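Local coordinates for protein leucine--tRNA ligase (Agrobacterium radiobacter, PDB 5AH5) that probably joins leucine to its cognate tRNA at the expense of ATP, as a class I aminoacyl-tRNA synthetase, at residues T129-Q134 with P446-D451; K136-L141 with I427-C432; S416-R421 with D483-D488; S433-I438 with P474-D479. All coordinates share one frame; numbering follows the deposited sequence.

Contact 1: residues T129-Q134 with P446-D451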
loop_
_atom_site.group_PDB
_atom_site.type_symbol
_atom_site.label_atom_id
_atom_site.label_comp_id
_atom_site.label_asym_id
_atom_site.label_seq_id
_atom_site.Cartn_x
_atom_site.Cartn_y
_atom_site.Cartn_z
ATOM N N THR B 129 6.636 19.830 15.156
ATOM C CA THR B 129 6.959 18.584 15.909
ATOM C C THR B 129 7.422 17.404 15.028
ATOM O O THR B 129 8.426 16.724 15.305
ATOM C CB THR B 129 5.822 18.210 16.887
ATOM O OG1 THR B 129 6.342 17.220 17.769
ATOM C CG2 THR B 129 4.569 17.734 16.129
ATOM N N TYR B 130 6.766 17.223 13.883
ATOM C CA TYR B 130 7.195 16.196 12.915
ATOM C C TYR B 130 8.509 16.514 12.284
ATOM O O TYR B 130 9.419 15.649 12.176
ATOM C CB TYR B 130 6.111 16.004 11.857
ATOM C CG TYR B 130 6.214 14.675 11.166
ATOM C CD1 TYR B 130 7.052 14.503 10.084
ATOM C CD2 TYR B 130 5.440 13.592 11.588
ATOM C CE1 TYR B 130 7.120 13.288 9.419
ATOM C CE2 TYR B 130 5.524 12.339 10.955
ATOM C CZ TYR B 130 6.345 12.186 9.880
ATOM O OH TYR B 130 6.417 10.975 9.249
ATOM N N VAL B 131 8.704 17.790 11.930
ATOM C CA VAL B 131 10.007 18.197 11.375
ATOM C C VAL B 131 11.164 17.918 12.321
ATOM O O VAL B 131 12.227 17.412 11.915
ATOM C CB VAL B 131 9.940 19.733 11.031
ATOM C CG1 VAL B 131 11.285 20.288 10.671
ATOM C CG2 VAL B 131 8.990 19.967 9.896
ATOM N N LEU B 132 10.973 18.247 13.593
ATOM C CA LEU B 132 12.001 17.956 14.660
ATOM C C LEU B 132 12.377 16.461 14.649
ATOM O O LEU B 132 13.559 16.019 14.438
ATOM C CB LEU B 132 11.421 18.389 16.065
ATOM C CG LEU B 132 12.242 17.957 17.312
ATOM C CD1 LEU B 132 13.706 18.396 17.232
ATOM C CD2 LEU B 132 11.612 18.512 18.581
ATOM N N ALA B 133 11.337 15.641 14.731
ATOM C CA ALA B 133 11.565 14.191 14.638
ATOM C C ALA B 133 12.290 13.751 13.400
ATOM O O ALA B 133 13.274 12.996 13.471
ATOM C CB ALA B 133 10.248 13.466 14.779
ATOM N N GLN B 134 11.906 14.267 12.239
ATOM C CA GLN B 134 12.543 13.788 11.024
ATOM C C GLN B 134 13.955 14.264 10.894
ATOM O O GLN B 134 14.814 13.556 10.365
ATOM C CB GLN B 134 11.716 14.247 9.819
ATOM C CG GLN B 134 12.134 13.622 8.500
ATOM C CD GLN B 134 10.969 13.586 7.504
ATOM O OE1 GLN B 134 10.002 12.850 7.705
ATOM N NE2 GLN B 134 11.035 14.406 6.467
ATOM N N PRO B 446 14.057 22.237 15.841
ATOM C CA PRO B 446 14.068 22.046 14.418
ATOM C C PRO B 446 14.487 23.279 13.618
ATOM O O PRO B 446 14.175 24.381 14.024
ATOM C CB PRO B 446 12.570 21.773 14.105
ATOM C CG PRO B 446 11.890 22.614 15.115
ATOM C CD PRO B 446 12.725 22.518 16.365
ATOM N N ILE B 447 15.118 23.054 12.454
ATOM C CA ILE B 447 15.232 24.102 11.429
ATOM C C ILE B 447 13.901 24.192 10.674
ATOM O O ILE B 447 13.519 23.280 9.899
ATOM C CB ILE B 447 16.407 23.820 10.489
ATOM C CG1 ILE B 447 17.721 23.690 11.279
ATOM C CG2 ILE B 447 16.523 24.947 9.477
ATOM C CD1 ILE B 447 17.906 24.730 12.370
ATOM N N LEU B 448 13.155 25.227 10.973
ATOM C CA LEU B 448 11.909 25.529 10.317
ATOM C C LEU B 448 12.079 26.418 9.079
ATOM O O LEU B 448 12.974 27.259 9.027
ATOM C CB LEU B 448 10.956 26.215 11.292
ATOM C CG LEU B 448 10.655 25.377 12.549
ATOM C CD1 LEU B 448 9.629 26.158 13.351
ATOM C CD2 LEU B 448 10.119 23.978 12.138
ATOM N N LEU B 449 11.131 26.277 8.146
ATOM C CA LEU B 449 11.085 27.109 6.983
ATOM C C LEU B 449 10.919 28.552 7.351
ATOM O O LEU B 449 10.153 28.828 8.253
ATOM C CB LEU B 449 9.887 26.741 6.117
ATOM C CG LEU B 449 10.034 25.405 5.391
ATOM C CD1 LEU B 449 8.739 25.054 4.681
ATOM C CD2 LEU B 449 11.228 25.361 4.476
ATOM N N PRO B 450 11.446 29.484 6.524
ATOM C CA PRO B 450 11.041 30.884 6.766
ATOM C C PRO B 450 9.577 31.038 6.373
ATOM O O PRO B 450 9.152 30.308 5.487
ATOM C CB PRO B 450 11.958 31.686 5.798
ATOM C CG PRO B 450 12.229 30.750 4.690
ATOM C CD PRO B 450 12.247 29.348 5.286
ATOM N N ASP B 451 8.799 31.922 7.002
ATOM C CA ASP B 451 7.415 32.120 6.602
ATOM C C ASP B 451 7.180 32.606 5.177
ATOM O O ASP B 451 6.130 32.281 4.604
ATOM C CB ASP B 451 6.671 33.078 7.514
ATOM C CG ASP B 451 6.223 32.416 8.811
ATOM O OD1 ASP B 451 6.811 31.390 9.167
ATOM O OD2 ASP B 451 5.326 32.958 9.483
#
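Val131 and Pro446 meet at about a right angle, the valine reaching out from helix 128-143 and the proline ring standing at the start of the loop segment 446-451. CG1 of Val131 does the touching. It lies anti to the backbone N (chi1 171°), which carries it past the helix surface to 4.0 Å from Pro446 CB, and the same methyl comes 3.8 Å from Ile447 O and 4.1 Å from Leu448 CD2. One branch of a beta-branched residue thus serves three neighbours of the loop. Leu132 contributes its base more than its tip: Pro446 CB rests 3.9 Å from Leu132 CA and 4.1 Å from Leu132 CB. Such closeness suits proline, whose compact ring can lie against the helix backbone; the peptide bond before it is cis. Leu448 is exposed and, with CG anti to the carbonyl carbon (chi1 -58°), adds only its CD2 methyl. Outside the two segments, the Gln135 side-chain carbonyl receives Ile447 N, a polar tie beside an otherwise apolar contact. The arrangement is plain loop-on-helix packing, in which the loop between strand 438-439 and helix 466-469 touches helix 128-143 of the class I synthetase fold with Pro446 to Leu448 and then leads away.

Contact 2: residues K136-L141 with I427-C432. With ZN (zinc ion), chain H.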
loop_
_atom_site.group_PDB
_atom_site.type_symbol
_atom_site.label_atom_id
_atom_site.label_comp_id
_atom_site.label_asym_id
_atom_site.label_seq_id
_atom_site.Cartn_x
_atom_site.Cartn_y
_atom_site.Cartn_z
ATOM N N LYS B 136 15.963 14.802 13.375
ATOM C CA LYS B 136 16.762 13.889 14.225
ATOM C C LYS B 136 17.046 12.614 13.573
ATOM O O LYS B 136 18.205 12.135 13.594
ATOM C CB LYS B 136 16.110 13.596 15.555
ATOM C CG LYS B 136 15.990 14.795 16.443
ATOM C CD LYS B 136 15.383 14.353 17.764
ATOM C CE LYS B 136 15.150 15.513 18.675
ATOM N NZ LYS B 136 15.084 15.045 20.083
ATOM N N LEU B 137 16.012 12.035 12.947
ATOM C CA LEU B 137 16.235 10.789 12.213
ATOM C C LEU B 137 17.227 10.999 11.074
ATOM O O LEU B 137 18.100 10.181 10.851
ATOM C CB LEU B 137 14.923 10.233 11.651
ATOM C CG LEU B 137 13.934 9.554 12.600
ATOM C CD1 LEU B 137 12.885 8.905 11.703
ATOM C CD2 LEU B 137 14.609 8.519 13.466
ATOM N N PHE B 138 17.107 12.121 10.349
ATOM C CA PHE B 138 18.045 12.373 9.230
ATOM C C PHE B 138 19.471 12.401 9.758
ATOM O O PHE B 138 20.371 11.787 9.160
ATOM C CB PHE B 138 17.689 13.660 8.546
ATOM C CG PHE B 138 18.612 14.040 7.426
ATOM C CD1 PHE B 138 19.883 14.586 7.681
ATOM C CD2 PHE B 138 18.189 13.955 6.101
ATOM C CE1 PHE B 138 20.723 14.939 6.624
ATOM C CE2 PHE B 138 19.011 14.359 5.063
ATOM C CZ PHE B 138 20.279 14.829 5.326
ATOM N N LEU B 139 19.679 13.096 10.880
ATOM C CA LEU B 139 21.056 13.235 11.435
ATOM C C LEU B 139 21.605 11.934 11.964
ATOM O O LEU B 139 22.814 11.641 11.806
ATOM C CB LEU B 139 21.125 14.346 12.490
ATOM C CG LEU B 139 20.946 15.721 11.850
ATOM C CD1 LEU B 139 20.878 16.799 12.911
ATOM C CD2 LEU B 139 22.068 16.033 10.859
ATOM N N ASP B 140 20.730 11.112 12.538
ATOM C CA ASP B 140 21.153 9.717 12.909
ATOM C C ASP B 140 21.589 8.900 11.699
ATOM O O ASP B 140 22.715 8.344 11.657
ATOM C CB ASP B 140 20.102 9.052 13.779
ATOM C CG ASP B 140 20.624 7.829 14.524
ATOM O OD1 ASP B 140 21.841 7.708 14.768
ATOM O OD2 ASP B 140 19.786 6.950 14.833
ATOM N N LEU B 141 20.791 8.911 10.640
ATOM C CA LEU B 141 21.170 8.172 9.431
ATOM C C LEU B 141 22.422 8.745 8.777
ATOM O O LEU B 141 23.237 7.991 8.204
ATOM C CB LEU B 141 20.012 8.125 8.428
ATOM C CG LEU B 141 18.987 6.974 8.655
ATOM C CD1 LEU B 141 18.185 7.049 9.952
ATOM C CD2 LEU B 141 18.045 6.974 7.460
ATOM N N ILE B 427 16.702 20.322 5.364
ATOM C CA ILE B 427 17.823 19.432 5.600
ATOM C C ILE B 427 18.707 20.086 6.696
ATOM O O ILE B 427 19.180 21.183 6.482
ATOM C CB ILE B 427 18.572 19.219 4.307
ATOM C CG1 ILE B 427 17.646 18.417 3.365
ATOM C CG2 ILE B 427 19.933 18.522 4.541
ATOM C CD1 ILE B 427 18.330 17.838 2.133
ATOM N N PRO B 428 18.869 19.426 7.876
ATOM C CA PRO B 428 19.434 20.029 9.098
ATOM C C PRO B 428 20.971 19.947 9.092
ATOM O O PRO B 428 21.622 19.306 9.943
ATOM C CB PRO B 428 18.778 19.201 10.206
ATOM C CG PRO B 428 18.787 17.827 9.597
ATOM C CD PRO B 428 18.343 18.066 8.160
ATOM N N ILE B 429 21.527 20.563 8.056
ATOM C CA ILE B 429 22.956 20.550 7.749
ATOM C C ILE B 429 23.408 22.005 7.531
ATOM O O ILE B 429 22.631 22.870 7.048
ATOM C CB ILE B 429 23.220 19.729 6.510
ATOM C CG1 ILE B 429 22.868 18.260 6.778
ATOM C CG2 ILE B 429 24.687 19.844 6.051
ATOM C CD1 ILE B 429 23.901 17.491 7.574
ATOM N N ILE B 430 24.600 22.301 8.037
ATOM C CA ILE B 430 25.249 23.559 7.788
ATOM C C ILE B 430 26.483 23.313 6.952
ATOM O O ILE B 430 27.232 22.447 7.238
ATOM C CB ILE B 430 25.583 24.266 9.099
ATOM C CG1 ILE B 430 24.246 24.738 9.738
ATOM C CG2 ILE B 430 26.488 25.491 8.826
ATOM C CD1 ILE B 430 24.312 25.252 11.171
ATOM N N HIS B 431 26.684 24.099 5.894
ATOM C CA HIS B 431 27.872 23.965 5.067
ATOM C C HIS B 431 28.886 25.095 5.389
ATOM O O HIS B 431 28.572 26.314 5.264
ATOM C CB HIS B 431 27.498 24.040 3.592
ATOM C CG HIS B 431 26.563 22.952 3.150
ATOM N ND1 HIS B 431 26.996 21.847 2.465
ATOM C CD2 HIS B 431 25.220 22.823 3.265
ATOM C CE1 HIS B 431 25.961 21.093 2.153
ATOM N NE2 HIS B 431 24.873 21.669 2.617
ATOM N N CYS B 432 30.080 24.657 5.775
ATOM C CA CYS B 432 31.124 25.538 6.287
ATOM C C CYS B 432 32.270 25.461 5.320
ATOM O O CYS B 432 32.718 24.371 5.016
ATOM C CB CYS B 432 31.611 25.111 7.676
ATOM S SG CYS B 432 33.006 26.178 8.254
HETATM ZN ZN ZN H . 33.351 25.509 10.545
#
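Phe138 leaves helix 128-143 with CG anti to the backbone N (chi1 178°), a course that takes its ring off the helix and into the segment 427-432. From CB the side chain leads to CG, which lies 4.1 Å from Pro428 CD. One atom further, CD1 comes to 3.8 Å from that same carbon, which stands over one face of the ring in a CH-pi contact, 23° off the ring normal. Proline suits this place because the carbon next to its nitrogen carries somewhat polarised C-H bonds. Farther out, CE1 approaches Ile429 CG1 at 4.0 Å, and at the tip CZ touches Ile427 CG2 at 3.8 Å. Three adjacent residues thus share the ring, Pro428 near its root, Ile429 at CE1 and Ile427 at the tip. This is helix-on-sheet packing: strand 425-432 belongs to a large curled antiparallel sheet, and Met487 of the neighbouring strand and Trp189, edge-to-face with Phe138, also border the ring. Pro428 is the centre of an inverse gamma turn just before the regular part of the strand. Leu139 and the proline run antiparallel alongside each other, Leu139 CG 3.8 Å from Pro428 CG. The leucine CD2 methyl reaches 4.0 Å from Ile429 CD1 and sits 3.4 Å from Pro428 O. At the far end of the strand Cys432 turns to another task, its SG binding the zinc ion at 2.4 Å.

Contact 3: residues S416-R421 with D483-D488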
loop_
_atom_site.group_PDB
_atom_site.type_symbol
_atom_site.label_atom_id
_atom_site.label_comp_id
_atom_site.label_asym_id
_atom_site.label_seq_id
_atom_site.Cartn_x
_atom_site.Cartn_y
_atom_site.Cartn_z
ATOM N N SER B 416 17.763 9.600 -4.196
ATOM C CA SER B 416 17.821 11.072 -4.084
ATOM C C SER B 416 16.666 11.605 -3.291
ATOM O O SER B 416 15.518 11.475 -3.738
ATOM C CB SER B 416 17.626 11.796 -5.425
ATOM O OG SER B 416 18.566 11.393 -6.333
ATOM N N ILE B 417 16.980 12.304 -2.214
ATOM C CA ILE B 417 16.004 12.920 -1.317
ATOM C C ILE B 417 16.012 14.431 -1.264
ATOM O O ILE B 417 15.041 15.028 -0.800
ATOM C CB ILE B 417 16.060 12.332 0.113
ATOM C CG1 ILE B 417 17.462 12.434 0.737
ATOM C CG2 ILE B 417 15.627 10.877 0.038
ATOM C CD1 ILE B 417 17.497 12.235 2.244
ATOM N N SER B 418 17.061 15.053 -1.770
ATOM C CA SER B 418 17.137 16.500 -1.785
ATOM C C SER B 418 16.385 17.112 -2.964
ATOM O O SER B 418 16.512 16.680 -4.104
ATOM C CB SER B 418 18.582 16.998 -1.672
ATOM O OG SER B 418 19.505 16.299 -2.486
ATOM N N ARG B 419 15.573 18.104 -2.639
ATOM C CA ARG B 419 14.695 18.747 -3.581
ATOM C C ARG B 419 14.959 20.256 -3.547
ATOM O O ARG B 419 15.057 20.826 -2.472
ATOM C CB ARG B 419 13.238 18.429 -3.203
ATOM C CG ARG B 419 12.991 16.920 -3.187
ATOM C CD ARG B 419 13.010 16.369 -4.599
ATOM N NE ARG B 419 12.742 14.933 -4.572
ATOM C CZ ARG B 419 13.662 14.005 -4.570
ATOM N NH1 ARG B 419 14.960 14.321 -4.649
ATOM N NH2 ARG B 419 13.289 12.727 -4.504
ATOM N N GLN B 420 14.992 20.901 -4.708
ATOM C CA GLN B 420 15.244 22.377 -4.791
ATOM C C GLN B 420 13.924 23.043 -4.720
ATOM O O GLN B 420 13.473 23.761 -5.623
ATOM C CB GLN B 420 16.047 22.796 -6.041
ATOM C CG GLN B 420 17.456 22.132 -6.141
ATOM C CD GLN B 420 17.388 20.575 -6.284
ATOM O OE1 GLN B 420 16.666 20.109 -7.128
ATOM N NE2 GLN B 420 18.102 19.808 -5.454
ATOM N N ARG B 421 13.303 22.862 -3.576
ATOM C CA ARG B 421 11.929 23.321 -3.357
ATOM C C ARG B 421 11.786 23.905 -1.962
ATOM O O ARG B 421 12.459 23.474 -1.084
ATOM C CB ARG B 421 11.042 22.083 -3.477
ATOM C CG ARG B 421 10.827 21.712 -4.914
ATOM C CD ARG B 421 9.580 22.479 -5.218
ATOM N NE ARG B 421 9.320 22.358 -6.558
ATOM C CZ ARG B 421 8.105 22.337 -7.095
ATOM N NH1 ARG B 421 6.973 22.520 -6.410
ATOM N NH2 ARG B 421 8.078 22.173 -8.371
ATOM N N ASP B 483 21.919 24.196 4.419
ATOM C CA ASP B 483 21.633 23.477 3.194
ATOM C C ASP B 483 20.450 24.160 2.514
ATOM O O ASP B 483 19.471 24.436 3.177
ATOM C CB ASP B 483 21.319 22.002 3.479
ATOM C CG ASP B 483 21.340 21.178 2.213
ATOM O OD1 ASP B 483 20.414 21.287 1.387
ATOM O OD2 ASP B 483 22.358 20.508 1.995
ATOM N N PRO B 484 20.561 24.487 1.204
ATOM C CA PRO B 484 19.462 25.176 0.528
ATOM C C PRO B 484 18.244 24.288 0.101
ATOM O O PRO B 484 17.259 24.838 -0.438
ATOM C CB PRO B 484 20.149 25.745 -0.707
ATOM C CG PRO B 484 21.211 24.715 -1.052
ATOM C CD PRO B 484 21.673 24.187 0.271
ATOM N N ASP B 485 18.326 22.975 0.327
ATOM C CA ASP B 485 17.335 21.990 -0.210
ATOM C C ASP B 485 16.495 21.379 0.897
ATOM O O ASP B 485 16.876 21.447 2.103
ATOM C CB ASP B 485 18.038 20.888 -0.995
ATOM C CG ASP B 485 18.683 21.408 -2.287
ATOM O OD1 ASP B 485 18.309 22.525 -2.718
ATOM O OD2 ASP B 485 19.539 20.714 -2.871
ATOM N N THR B 486 15.342 20.825 0.480
ATOM C CA THR B 486 14.395 20.209 1.374
ATOM C C THR B 486 14.275 18.704 1.108
ATOM O O THR B 486 14.740 18.177 0.070
ATOM C CB THR B 486 13.067 20.924 1.383
ATOM O OG1 THR B 486 12.457 20.935 0.081
ATOM C CG2 THR B 486 13.233 22.328 1.913
ATOM N N MET B 487 13.667 18.009 2.041
ATOM C CA MET B 487 13.508 16.579 1.885
ATOM C C MET B 487 12.293 16.257 1.006
ATOM O O MET B 487 11.206 16.818 1.133
ATOM C CB MET B 487 13.382 15.912 3.256
ATOM C CG MET B 487 14.592 16.115 4.144
ATOM S SD MET B 487 14.472 15.170 5.658
ATOM C CE MET B 487 15.462 16.121 6.840
ATOM N N ASP B 488 12.466 15.311 0.123
ATOM C CA ASP B 488 11.286 14.779 -0.615
ATOM C C ASP B 488 10.147 14.239 0.290
ATOM O O ASP B 488 10.427 13.698 1.345
ATOM C CB ASP B 488 11.716 13.700 -1.556
ATOM C CG ASP B 488 10.604 13.374 -2.587
ATOM O OD1 ASP B 488 10.324 14.219 -3.522
ATOM O OD2 ASP B 488 10.014 12.262 -2.414
HETATM O O HOH W 1 14.585 25.209 -1.414
#
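This is a buried antiparallel strand pairing, short and strongly polar, inside the large curled sheet of the synthetase. Arg419 and Thr486 form a hydrogen-bonded pair, with Arg419 N 2.8 Å from Thr486 O and Thr486 N 3.0 Å from Arg419 O; Ser418 and Met487 form the adjoining non-hydrogen-bonded pair. Asp488 N extends the ladder to Ile417 O. Arg419 then bends back at chi2 (-71°), which brings NE to Asp488 OD1 in a salt bridge of 2.7 Å. The carboxylate oxygen is met from above its plane, and the two planar groups stand 55° apart. Beyond NE, NH2 bonds to Ser416 O at 2.7 Å and NH1 to Ser418 O, so the guanidinium at the end of this long side chain serves several buried acceptors at once. At the other end Gln420 NE2 reaches Asp485 OD2 at 3.1 Å, while Gln420 OE1 accepts from Val163 N. The hydroxyl of Thr486 donates to Arg421 O at 2.8 Å, which suits a small polar residue beside a carbonyl that also accepts a weak hydrogen bond from a water. Asp488 N-caps the following helix 489-492 by bonding Phe490 N. Strand 415-419 lies between strands 182-191 and 486-487, strand 425-432 pairs with the far side of 486-487, and 162-164 packs against Arg419.

Contact 4: residues S433-I438 with P474-D479. With ZN (zinc ion), chain H.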
loop_
_atom_site.group_PDB
_atom_site.type_symbol
_atom_site.label_atom_id
_atom_site.label_comp_id
_atom_site.label_asym_id
_atom_site.label_seq_id
_atom_site.Cartn_x
_atom_site.Cartn_y
_atom_site.Cartn_z
ATOM N N SER B 433 32.759 26.611 4.849
ATOM C CA SER B 433 33.925 26.626 3.939
ATOM C C SER B 433 35.171 25.993 4.593
ATOM O O SER B 433 35.883 25.246 3.935
ATOM C CB SER B 433 34.197 28.037 3.385
ATOM O OG SER B 433 34.059 29.053 4.372
ATOM N N GLU B 434 35.390 26.229 5.891
ATOM C CA GLU B 434 36.452 25.521 6.669
ATOM C C GLU B 434 36.118 24.018 6.835
ATOM O O GLU B 434 36.747 23.168 6.214
ATOM C CB GLU B 434 36.678 26.149 8.076
ATOM C CG GLU B 434 36.954 27.660 8.186
ATOM C CD GLU B 434 36.832 28.202 9.630
ATOM O OE1 GLU B 434 37.223 27.491 10.591
ATOM O OE2 GLU B 434 36.355 29.355 9.818
ATOM N N CYS B 435 35.085 23.705 7.626
ATOM C CA CYS B 435 34.866 22.339 8.146
ATOM C C CYS B 435 34.125 21.363 7.217
ATOM O O CYS B 435 34.174 20.150 7.451
ATOM C CB CYS B 435 34.113 22.421 9.460
ATOM S SG CYS B 435 34.698 23.736 10.567
ATOM N N GLY B 436 33.449 21.855 6.178
ATOM C CA GLY B 436 32.636 20.981 5.305
ATOM C C GLY B 436 31.191 20.860 5.792
ATOM O O GLY B 436 30.611 21.858 6.273
ATOM N N THR B 437 30.591 19.663 5.678
ATOM C CA THR B 437 29.155 19.515 5.944
ATOM C C THR B 437 28.992 19.169 7.426
ATOM O O THR B 437 29.527 18.189 7.897
ATOM C CB THR B 437 28.474 18.466 5.017
ATOM O OG1 THR B 437 28.875 17.152 5.407
ATOM C CG2 THR B 437 28.856 18.686 3.550
ATOM N N ILE B 438 28.248 19.971 8.161
ATOM C CA ILE B 438 28.150 19.796 9.603
ATOM C C ILE B 438 26.711 19.701 10.041
ATOM O O ILE B 438 25.890 20.545 9.649
ATOM C CB ILE B 438 28.829 20.977 10.366
ATOM C CG1 ILE B 438 30.279 21.138 9.890
ATOM C CG2 ILE B 438 28.781 20.766 11.883
ATOM C CD1 ILE B 438 31.207 20.000 10.266
ATOM N N PRO B 474 28.546 24.998 13.583
ATOM C CA PRO B 474 28.522 24.482 14.986
ATOM C C PRO B 474 29.851 23.871 15.459
ATOM O O PRO B 474 30.014 23.665 16.650
ATOM C CB PRO B 474 27.420 23.412 14.971
ATOM C CG PRO B 474 26.775 23.494 13.615
ATOM C CD PRO B 474 27.748 24.151 12.679
ATOM N N GLN B 475 30.752 23.547 14.529
ATOM C CA GLN B 475 32.101 23.098 14.845
ATOM C C GLN B 475 33.061 24.289 15.161
ATOM O O GLN B 475 33.537 24.415 16.296
ATOM C CB GLN B 475 32.624 22.249 13.703
ATOM C CG GLN B 475 33.905 21.523 14.026
ATOM C CD GLN B 475 34.156 20.387 13.062
ATOM O OE1 GLN B 475 35.004 20.493 12.176
ATOM N NE2 GLN B 475 33.393 19.298 13.207
ATOM N N CYS B 476 33.314 25.173 14.191
ATOM C CA CYS B 476 34.266 26.281 14.405
ATOM C C CYS B 476 33.659 27.573 14.953
ATOM O O CYS B 476 34.363 28.354 15.578
ATOM C CB CYS B 476 35.037 26.586 13.120
ATOM S SG CYS B 476 34.133 27.568 11.912
ATOM N N GLY B 477 32.374 27.822 14.713
ATOM C CA GLY B 477 31.779 29.103 15.072
ATOM C C GLY B 477 31.847 30.180 13.985
ATOM O O GLY B 477 31.264 31.250 14.167
ATOM N N GLY B 478 32.542 29.935 12.870
ATOM C CA GLY B 478 32.556 30.873 11.707
ATOM C C GLY B 478 31.186 31.125 11.049
ATOM O O GLY B 478 30.144 30.550 11.472
ATOM N N ASP B 479 31.167 32.016 10.048
ATOM C CA ASP B 479 29.957 32.266 9.233
ATOM C C ASP B 479 29.861 31.209 8.129
ATOM O O ASP B 479 30.830 30.906 7.442
ATOM C CB ASP B 479 29.955 33.670 8.619
ATOM C CG ASP B 479 29.659 34.771 9.640
ATOM O OD1 ASP B 479 29.149 34.482 10.743
ATOM O OD2 ASP B 479 29.937 35.943 9.329
HETATM ZN ZN ZN H . 33.351 25.509 10.545
HETATM O O HOH W 2 31.599 28.928 5.653
#
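Glu434 lays its carboxylate beside the sulfur of Cys476, OE1 standing 3.4 Å from SG, after a side chain that runs extended beyond CG. Two negative groups so close would be expected to repel, but the zinc ion bound by the sulfur probably offsets much of this. Cys476 binds zinc through SG at 2.6 Å and Cys435 through SG at 2.2 Å. In Cys476 the sulfur lies between the backbone N and the carbonyl carbon (chi1 79°), and there it also accepts a hydrogen bond of 3.0 Å from Gly478 N, an N-H to sulfur bond that would help to spread the thiolate's charge. Gln475 reaches across with its amide, OE1 at 3.4 Å from Cys435 CB and NE2 at 3.7 Å from Ile438 CD1. Ile438 supplies the apolar part, its CG2 lying alongside the proline ring, 3.6 Å from Pro474 CD. A water accepts from Ser433 N and donates to Asp479 O, bridging the outer ends of the loops. With Cys432 and Cys473 completing the set, the site is a Cys4 zinc site built from two CxxC loops, consistent with a zinc-ribbon-like module.

In the fold
Contacts 2 and 3 lie buried in the fold, contact 1 is only partly buried, and contact 4 sits on the surface. Helix 128-143 serves contacts 1 and 2 in turn, meeting a loop in the first and a strand in the second, and both rely on apolar packing. Contact 3 is held instead by backbone bonds and buried charges; it joins contact 2 through the shared sheet, where His431 and Asp483 probably form a hydrogen bond. Strand 425-432 runs on into contact 4, sharing the zinc ion through Cys432, and there, at the surface, metal bonds do most of the joining. Contact 1 has no part in the metal site and touches contact 3 through Gln134 and Met487.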